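Local coordinates for protein putative kinase (Chloroflexus aurantiacus, PDB 2RHM) that is of unknown function but, as a putative kinase with a P-loop NTPase fold, probably binds a nucleoside triphosphate and transfers its phosphate, at residues T4-K18 against F104-L118. Sequence-based numbering, arbitrary orientation.
Sequences TPALIIVTGHPATGK and FTPIQIRCVASGDVL. With BEZ (benzoic acid), chain G.
L7 lays its CD2 methyl over the ring of F104, 3.6 Å from the centroid and 3° off the normal, a CH-pi contact. The ring reaches it because CG of F104 sits between backbone N and carbonyl carbon (chi1 58°), which carries the phenyl forward along the strand to L7. With an alanine in place of F104, that methyl would probably lose its aromatic partner and a gap would open beside L7. Beyond this pair, seven backbone hydrogen bonds zip strands 6-12 and 105-112 in parallel, from T105 N to P5 O (2.9 Å) through to C111 N to T11 O (2.8 Å). Both are neighbours in the parallel sheet of a P-loop NTPase, and 6-12 runs into a loop whose G12, G17 and K18 are consistent with Walker A. Glycine suits position G12, where a CB would clash with C111 O and T16 OG1. T16 OG1 donates to H13 O (2.7 Å), bracing the loop, while its CG2 meets L118 CD2 at 3.7 Å. C111 is slim enough for SG to lie 3.7 Å from K18 CA; K18 NZ pairs with E83. Further out, helix 175-187 packs on I107 and I109, apolar residues fit for a buried sheet face.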
loop_
_atom_site.group_PDB
_atom_site.type_symbol
_atom_site.label_atom_id
_atom_site.label_comp_id
_atom_site.label_asym_id
_atom_site.label_seq_id
_atom_site.Cartn_x
_atom_site.Cartn_y
_atom_site.Cartn_z
ATOM N N THR B 4 -18.665 -7.513 6.727
ATOM C CA THR B 4 -17.442 -6.935 7.263
ATOM C C THR B 4 -16.246 -7.735 6.714
ATOM O O THR B 4 -16.261 -8.963 6.747
ATOM C CB THR B 4 -17.446 -7.019 8.793
ATOM O OG1 THR B 4 -18.629 -6.383 9.311
ATOM C CG2 THR B 4 -16.180 -6.368 9.384
ATOM N N PRO B 5 -15.224 -7.048 6.186
ATOM C CA PRO B 5 -14.055 -7.772 5.695
ATOM C C PRO B 5 -13.196 -8.345 6.794
ATOM O O PRO B 5 -13.237 -7.856 7.926
ATOM C CB PRO B 5 -13.278 -6.697 4.946
ATOM C CG PRO B 5 -13.638 -5.453 5.614
ATOM C CD PRO B 5 -15.085 -5.598 5.963
ATOM N N ALA B 6 -12.426 -9.378 6.471
ATOM C CA ALA B 6 -11.501 -9.958 7.431
ATOM C C ALA B 6 -10.155 -9.282 7.337
ATOM O O ALA B 6 -9.715 -8.887 6.252
ATOM C CB ALA B 6 -11.332 -11.462 7.196
ATOM N N LEU B 7 -9.498 -9.145 8.489
ATOM C CA LEU B 7 -8.132 -8.652 8.538
ATOM C C LEU B 7 -7.309 -9.771 9.161
ATOM O O LEU B 7 -7.532 -10.124 10.315
ATOM C CB LEU B 7 -8.024 -7.374 9.368
ATOM C CG LEU B 7 -6.592 -6.901 9.661
ATOM C CD1 LEU B 7 -5.805 -6.746 8.375
ATOM C CD2 LEU B 7 -6.564 -5.584 10.442
ATOM N N ILE B 8 -6.413 -10.358 8.365
ATOM C CA ILE B 8 -5.597 -11.477 8.802
ATOM C C ILE B 8 -4.247 -10.932 9.202
ATOM O O ILE B 8 -3.517 -10.413 8.364
ATOM C CB ILE B 8 -5.469 -12.551 7.688
ATOM C CG1 ILE B 8 -6.875 -13.058 7.304
ATOM C CG2 ILE B 8 -4.572 -13.684 8.148
ATOM C CD1 ILE B 8 -6.934 -13.611 5.921
ATOM N N ILE B 9 -3.947 -11.036 10.496
ATOM C CA ILE B 9 -2.722 -10.524 11.052
ATOM C C ILE B 9 -1.748 -11.674 11.244
ATOM O O ILE B 9 -2.036 -12.626 11.963
ATOM C CB ILE B 9 -2.969 -9.820 12.411
ATOM C CG1 ILE B 9 -3.905 -8.615 12.229
ATOM C CG2 ILE B 9 -1.650 -9.412 13.086
ATOM C CD1 ILE B 9 -5.360 -8.934 12.537
ATOM N N VAL B 10 -0.617 -11.587 10.566
ATOM C CA VAL B 10 0.459 -12.554 10.744
ATOM C C VAL B 10 1.605 -11.894 11.468
ATOM O O VAL B 10 2.209 -10.942 10.968
ATOM C CB VAL B 10 0.949 -13.152 9.419
ATOM C CG1 VAL B 10 1.959 -14.240 9.682
ATOM C CG2 VAL B 10 -0.219 -13.711 8.624
ATOM N N THR B 11 1.883 -12.402 12.669
ATOM C CA THR B 11 2.900 -11.815 13.527
ATOM C C THR B 11 3.943 -12.853 13.928
ATOM O O THR B 11 3.801 -14.028 13.647
ATOM C CB THR B 11 2.274 -11.147 14.755
ATOM O OG1 THR B 11 3.257 -10.319 15.403
ATOM C CG2 THR B 11 1.718 -12.187 15.698
ATOM N N GLY B 12 5.020 -12.391 14.543
ATOM C CA GLY B 12 6.104 -13.249 14.961
ATOM C C GLY B 12 7.347 -12.433 15.063
ATOM O O GLY B 12 7.460 -11.376 14.424
ATOM N N HIS B 13 8.302 -12.913 15.844
ATOM C CA HIS B 13 9.614 -12.292 15.835
ATOM C C HIS B 13 10.300 -12.487 14.458
ATOM O O HIS B 13 9.912 -13.339 13.674
ATOM C CB HIS B 13 10.480 -12.856 16.950
ATOM C CG HIS B 13 10.122 -12.347 18.303
ATOM N ND1 HIS B 13 9.975 -11.005 18.576
ATOM C CD2 HIS B 13 9.913 -12.998 19.473
ATOM C CE1 HIS B 13 9.698 -10.852 19.860
ATOM N NE2 HIS B 13 9.658 -12.045 20.428
ATOM N N PRO B 14 11.305 -11.656 14.143
ATOM C CA PRO B 14 12.044 -11.865 12.903
ATOM C C PRO B 14 12.579 -13.301 12.745
ATOM O O PRO B 14 13.051 -13.919 13.708
ATOM C CB PRO B 14 13.177 -10.849 13.020
ATOM C CG PRO B 14 12.545 -9.715 13.814
ATOM C CD PRO B 14 11.770 -10.455 14.860
ATOM N N ALA B 15 12.429 -13.831 11.537
ATOM C CA ALA B 15 12.884 -15.179 11.161
ATOM C C ALA B 15 12.008 -16.347 11.660
ATOM O O ALA B 15 12.370 -17.498 11.485
ATOM C CB ALA B 15 14.368 -15.391 11.520
ATOM N N THR B 16 10.850 -16.070 12.255
ATOM C CA THR B 16 9.968 -17.142 12.721
ATOM C C THR B 16 9.130 -17.849 11.642
ATOM O O THR B 16 8.364 -18.764 11.967
ATOM C CB THR B 16 8.978 -16.619 13.790
ATOM O OG1 THR B 16 8.292 -15.471 13.289
ATOM C CG2 THR B 16 9.721 -16.265 15.085
ATOM N N GLY B 17 9.247 -17.407 10.388
ATOM C CA GLY B 17 8.494 -17.994 9.284
ATOM C C GLY B 17 7.307 -17.165 8.819
ATOM O O GLY B 17 6.595 -17.546 7.886
ATOM N N LYS B 18 7.073 -16.037 9.477
ATOM C CA LYS B 18 5.931 -15.192 9.123
ATOM C C LYS B 18 5.940 -14.712 7.675
ATOM O O LYS B 18 4.878 -14.558 7.059
ATOM C CB LYS B 18 5.797 -14.014 10.104
ATOM C CG LYS B 18 6.984 -13.082 10.155
ATOM C CD LYS B 18 6.715 -11.919 11.146
ATOM C CE LYS B 18 7.942 -11.066 11.360
ATOM N NZ LYS B 18 8.503 -10.505 10.120
ATOM N N PHE B 104 -13.277 -4.340 10.587
ATOM C CA PHE B 104 -12.756 -5.613 10.147
ATOM C C PHE B 104 -13.004 -6.622 11.236
ATOM O O PHE B 104 -13.232 -6.266 12.389
ATOM C CB PHE B 104 -11.246 -5.541 9.860
ATOM C CG PHE B 104 -10.408 -5.086 11.054
ATOM C CD1 PHE B 104 -10.025 -5.989 12.028
ATOM C CD2 PHE B 104 -9.984 -3.773 11.173
ATOM C CE1 PHE B 104 -9.298 -5.563 13.143
ATOM C CE2 PHE B 104 -9.256 -3.351 12.272
ATOM C CZ PHE B 104 -8.894 -4.239 13.241
ATOM N N THR B 105 -12.948 -7.880 10.841
ATOM C CA THR B 105 -13.001 -9.014 11.737
ATOM C C THR B 105 -11.610 -9.633 11.763
ATOM O O THR B 105 -11.148 -10.137 10.735
ATOM C CB THR B 105 -13.996 -10.063 11.216
ATOM O OG1 THR B 105 -15.307 -9.490 11.151
ATOM C CG2 THR B 105 -14.037 -11.240 12.141
ATOM N N PRO B 106 -10.929 -9.610 12.932
ATOM C CA PRO B 106 -9.551 -10.103 13.008
ATOM C C PRO B 106 -9.385 -11.614 13.087
ATOM O O PRO B 106 -10.177 -12.308 13.750
ATOM C CB PRO B 106 -9.030 -9.470 14.296
ATOM C CG PRO B 106 -10.237 -9.437 15.173
ATOM C CD PRO B 106 -11.410 -9.138 14.248
ATOM N N ILE B 107 -8.357 -12.102 12.396
ATOM C CA ILE B 107 -7.916 -13.488 12.473
ATOM C C ILE B 107 -6.405 -13.366 12.627
ATOM O O ILE B 107 -5.777 -12.661 11.853
ATOM C CB ILE B 107 -8.241 -14.272 11.207
ATOM C CG1 ILE B 107 -9.764 -14.311 10.976
ATOM C CG2 ILE B 107 -7.672 -15.707 11.328
ATOM C CD1 ILE B 107 -10.154 -14.893 9.627
ATOM N N GLN B 108 -5.817 -14.025 13.617
ATOM C CA GLN B 108 -4.406 -13.824 13.911
ATOM C C GLN B 108 -3.611 -15.119 13.921
ATOM O O GLN B 108 -4.067 -16.140 14.462
ATOM C CB GLN B 108 -4.226 -13.081 15.249
ATOM C CG GLN B 108 -2.788 -12.632 15.518
ATOM C CD GLN B 108 -2.635 -11.714 16.749
ATOM O OE1 GLN B 108 -1.537 -11.224 17.016
ATOM N NE2 GLN B 108 -3.725 -11.476 17.484
ATOM N N ILE B 109 -2.482 -15.086 13.227
ATOM C CA ILE B 109 -1.518 -16.195 13.211
ATOM C C ILE B 109 -0.186 -15.689 13.754
ATOM O O ILE B 109 0.373 -14.687 13.266
ATOM C CB ILE B 109 -1.316 -16.786 11.812
ATOM C CG1 ILE B 109 -2.649 -17.224 11.228
ATOM C CG2 ILE B 109 -0.360 -17.978 11.876
ATOM C CD1 ILE B 109 -2.555 -17.758 9.877
ATOM N N ARG B 110 0.288 -16.355 14.801
ATOM C CA ARG B 110 1.540 -16.009 15.431
ATOM C C ARG B 110 2.556 -17.100 15.132
ATOM O O ARG B 110 2.307 -18.273 15.376
ATOM C CB ARG B 110 1.401 -15.843 16.940
ATOM C CG ARG B 110 2.763 -15.677 17.585
ATOM C CD ARG B 110 2.711 -15.577 19.062
ATOM N NE ARG B 110 2.154 -16.768 19.697
ATOM C CZ ARG B 110 2.249 -17.015 20.995
ATOM N NH1 ARG B 110 2.894 -16.174 21.782
ATOM N NH2 ARG B 110 1.717 -18.117 21.512
ATOM N N CYS B 111 3.692 -16.706 14.568
ATOM C CA CYS B 111 4.754 -17.650 14.289
ATOM C C CYS B 111 5.775 -17.605 15.396
ATOM O O CYS B 111 6.062 -16.540 15.911
ATOM C CB CYS B 111 5.432 -17.302 12.973
ATOM S SG CYS B 111 4.309 -17.356 11.589
ATOM N N VAL B 112 6.319 -18.767 15.748
ATOM C CA VAL B 112 7.315 -18.875 16.796
ATOM C C VAL B 112 8.355 -19.919 16.359
ATOM O O VAL B 112 8.102 -20.713 15.464
ATOM C CB VAL B 112 6.672 -19.290 18.156
ATOM C CG1 VAL B 112 5.634 -18.252 18.631
ATOM C CG2 VAL B 112 6.043 -20.675 18.067
ATOM N N ALA B 113 9.538 -19.870 16.954
ATOM C CA ALA B 113 10.553 -20.908 16.738
ATOM C C ALA B 113 11.606 -20.828 17.814
ATOM O O ALA B 113 11.723 -19.819 18.510
ATOM C CB ALA B 113 11.188 -20.783 15.391
ATOM N N SER B 114 12.402 -21.889 17.915
ATOM C CA SER B 114 13.420 -21.971 18.954
ATOM C C SER B 114 14.501 -20.943 18.700
ATOM O O SER B 114 14.763 -20.568 17.548
ATOM C CB SER B 114 14.014 -23.389 19.048
ATOM O OG SER B 114 14.849 -23.690 17.941
ATOM N N GLY B 115 15.096 -20.454 19.785
ATOM C CA GLY B 115 16.188 -19.483 19.698
ATOM C C GLY B 115 17.324 -19.963 18.814
ATOM O O GLY B 115 17.816 -19.215 17.984
ATOM N N ASP B 116 17.736 -21.217 18.976
ATOM C CA ASP B 116 18.797 -21.779 18.145
ATOM C C ASP B 116 18.451 -21.729 16.663
ATOM O O ASP B 116 19.276 -21.345 15.847
ATOM C CB ASP B 116 19.100 -23.224 18.541
ATOM C CG ASP B 116 19.865 -23.331 19.849
ATOM O OD1 ASP B 116 20.368 -22.304 20.359
ATOM O OD2 ASP B 116 19.969 -24.465 20.362
ATOM N N VAL B 117 17.231 -22.121 16.315
ATOM C CA VAL B 117 16.798 -22.078 14.923
ATOM C C VAL B 117 16.749 -20.641 14.401
ATOM O O VAL B 117 17.182 -20.378 13.290
ATOM C CB VAL B 117 15.439 -22.806 14.728
ATOM C CG1 VAL B 117 14.737 -22.348 13.460
ATOM C CG2 VAL B 117 15.685 -24.315 14.721
ATOM N N LEU B 118 16.241 -19.714 15.208
ATOM C CA LEU B 118 16.164 -18.322 14.806
ATOM C C LEU B 118 17.563 -17.763 14.550
ATOM O O LEU B 118 17.772 -17.041 13.569
ATOM C CB LEU B 118 15.415 -17.481 15.864
ATOM C CG LEU B 118 13.914 -17.792 16.039
ATOM C CD1 LEU B 118 13.282 -16.921 17.129
ATOM C CD2 LEU B 118 13.170 -17.601 14.750
HETATM C C BEZ G . 13.913 -11.900 8.572
HETATM O O1 BEZ G . 13.871 -12.768 7.668
HETATM O O2 BEZ G . 12.853 -11.343 8.964
HETATM C C1 BEZ G . 15.231 -11.536 9.181
HETATM C C2 BEZ G . 16.390 -12.169 8.740
HETATM C C3 BEZ G . 17.610 -11.824 9.304
HETATM C C4 BEZ G . 17.667 -10.858 10.305
HETATM C C5 BEZ G . 16.497 -10.236 10.747
HETATM C C6 BEZ G . 15.276 -10.568 10.179
HETATM O O HOH W 1 -16.530 -10.707 8.842
HETATM O O HOH W 2 7.560 -15.177 17.873
#